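Local atomic coordinates of ankyrin repeat family protein (Enterococcus faecalis, PDB entry 3HRA), a protein that is of unknown function but, as a stack of ankyrin repeats, probably offers a surface for binding other proteins. Residues N154-Y157 / Q158-K162. Residues are numbered along the deposited sequence; the frame is centred on the assembly and turned at random.
Sequences NQLY and QDIVK
Q158 N donates to N154 O over 2.9 Å, and this nearly straight bond closes the first turn of helix 155-166. Three further i to i+4 backbone bonds follow, from D159 N to Q155 O, I160 N to L156 O and V161 N to Y157 O, the last being 2.8 Å long. N154, at the N-cap, accepts through OD1 from Y157 N at 3.3 Å, nearly in line with its own C=O bond, and more weakly from L156 N at 3.1 Å. One carbonyl oxygen thus serves two amides of the first turn.

At the exposed Q155 a weak side-chain bond runs to D159, NE2 to OD1 at 3.0 Å, bent to 131° at the hydrogen. With CG anti to the backbone N, the chain of Q155 bends at chi2 (64°) and brings NE2 over to the carboxylate; the amide and carboxylate planes stand 37° apart. D159 also rests on I119 of helix 119-128.

Apolar contacts lie on another flank. Y157 and I160 run side by side in the same direction, with I160 CD1 4.1 Å from CD1 of the Y157 ring. The same methyl lies 4.3 Å from L156 CG, so it sits close to two residues of the preceding turn. The buried Y157 also gains a polar hold, its OH being hydrogen-bonded to E115 O. I160 packs on A147 of helix 143-149 and, like D159, on I119, whereas V161 meets both helix 143-149 and L197 of helix 191-198.

An Asn N-cap opening a helix packed against helices 119-128, 143-149 and 191-198 is consistent with the second helix of an ankyrin helix-loop-helix repeat, helices 143-149 and 155-166 both lying within the predicted repeat 139-176.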
loop_
_atom_site.group_PDB
_atom_site.type_symbol
_atom_site.label_atom_id
_atom_site.label_comp_id
_atom_site.label_asym_id
_atom_site.label_seq_id
_atom_site.Cartn_x
_atom_site.Cartn_y
_atom_site.Cartn_z
ATOM N N ASN A 154 -9.020 -17.002 8.661
ATOM C CA ASN A 154 -9.515 -16.717 10.000
ATOM C C ASN A 154 -10.435 -15.506 10.022
ATOM O O ASN A 154 -10.786 -14.975 8.972
ATOM C CB ASN A 154 -8.352 -16.529 10.979
ATOM C CG ASN A 154 -7.479 -15.345 10.628
ATOM O OD1 ASN A 154 -7.893 -14.445 9.902
ATOM N ND2 ASN A 154 -6.263 -15.334 11.151
ATOM N N GLN A 155 -10.831 -15.075 11.219
ATOM C CA GLN A 155 -11.768 -13.960 11.355
ATOM C C GLN A 155 -11.355 -12.692 10.592
ATOM O O GLN A 155 -12.202 -12.012 9.996
ATOM C CB GLN A 155 -11.964 -13.593 12.829
ATOM C CG GLN A 155 -13.048 -12.562 13.029
ATOM C CD GLN A 155 -14.411 -13.079 12.609
ATOM O OE1 GLN A 155 -14.977 -13.967 13.259
ATOM N NE2 GLN A 155 -14.949 -12.531 11.511
ATOM N N LEU A 156 -10.075 -12.352 10.662
ATOM C CA LEU A 156 -9.577 -11.126 10.045
ATOM C C LEU A 156 -9.810 -11.196 8.541
ATOM O O LEU A 156 -10.296 -10.253 7.931
ATOM C CB LEU A 156 -8.090 -10.940 10.355
ATOM C CG LEU A 156 -7.358 -9.766 9.703
ATOM C CD1 LEU A 156 -8.011 -8.440 10.077
ATOM C CD2 LEU A 156 -5.885 -9.799 10.093
ATOM N N TYR A 157 -9.497 -12.342 7.962
ATOM C CA TYR A 157 -9.640 -12.508 6.513
ATOM C C TYR A 157 -11.088 -12.664 6.097
ATOM O O TYR A 157 -11.478 -12.189 5.032
ATOM C CB TYR A 157 -8.691 -13.585 5.969
ATOM C CG TYR A 157 -7.272 -13.084 6.075
ATOM C CD1 TYR A 157 -6.762 -12.184 5.139
ATOM C CD2 TYR A 157 -6.467 -13.426 7.154
ATOM C CE1 TYR A 157 -5.468 -11.670 5.268
ATOM C CE2 TYR A 157 -5.180 -12.923 7.279
ATOM C CZ TYR A 157 -4.684 -12.053 6.336
ATOM O OH TYR A 157 -3.405 -11.539 6.467
ATOM N N GLN A 158 -11.898 -13.259 6.972
ATOM C CA GLN A 158 -13.342 -13.297 6.755
ATOM C C GLN A 158 -13.843 -11.859 6.673
ATOM O O GLN A 158 -14.615 -11.514 5.788
ATOM C CB GLN A 158 -14.063 -14.089 7.862
ATOM C CG GLN A 158 -13.745 -15.580 7.844
ATOM C CD GLN A 158 -14.061 -16.275 9.160
ATOM O OE1 GLN A 158 -13.397 -17.246 9.549
ATOM N NE2 GLN A 158 -15.076 -15.784 9.852
ATOM N N ASP A 159 -13.381 -11.006 7.580
ATOM C CA ASP A 159 -13.817 -9.607 7.582
ATOM C C ASP A 159 -13.350 -8.845 6.323
ATOM O O ASP A 159 -14.080 -8.004 5.788
ATOM C CB ASP A 159 -13.323 -8.887 8.846
ATOM C CG ASP A 159 -14.107 -9.289 10.118
ATOM O OD1 ASP A 159 -15.180 -9.924 10.020
ATOM O OD2 ASP A 159 -13.639 -8.951 11.225
ATOM N N ILE A 160 -12.138 -9.134 5.865
ATOM C CA ILE A 160 -11.612 -8.482 4.665
ATOM C C ILE A 160 -12.395 -8.940 3.439
ATOM O O ILE A 160 -12.765 -8.121 2.593
ATOM C CB ILE A 160 -10.098 -8.704 4.497
ATOM C CG1 ILE A 160 -9.327 -7.879 5.534
ATOM C CG2 ILE A 160 -9.638 -8.331 3.081
ATOM C CD1 ILE A 160 -7.884 -8.310 5.737
ATOM N N VAL A 161 -12.698 -10.232 3.370
ATOM C CA VAL A 161 -13.549 -10.742 2.290
ATOM C C VAL A 161 -14.930 -10.048 2.258
ATOM O O VAL A 161 -15.406 -9.643 1.202
ATOM C CB VAL A 161 -13.699 -12.281 2.366
ATOM C CG1 VAL A 161 -14.788 -12.770 1.403
ATOM C CG2 VAL A 161 -12.368 -12.935 2.062
ATOM N N LYS A 162 -15.566 -9.919 3.418
ATOM C CA LYS A 162 -16.870 -9.266 3.501
ATOM C C LYS A 162 -16.815 -7.806 3.039
ATOM O O LYS A 162 -17.674 -7.364 2.272
ATOM C CB LYS A 162 -17.416 -9.328 4.929
ATOM C CG LYS A 162 -18.793 -8.729 5.057
ATOM C CD LYS A 162 -19.854 -9.645 4.446
ATOM C CE LYS A 162 -21.249 -9.158 4.820
ATOM N NZ LYS A 162 -22.314 -10.006 4.214
#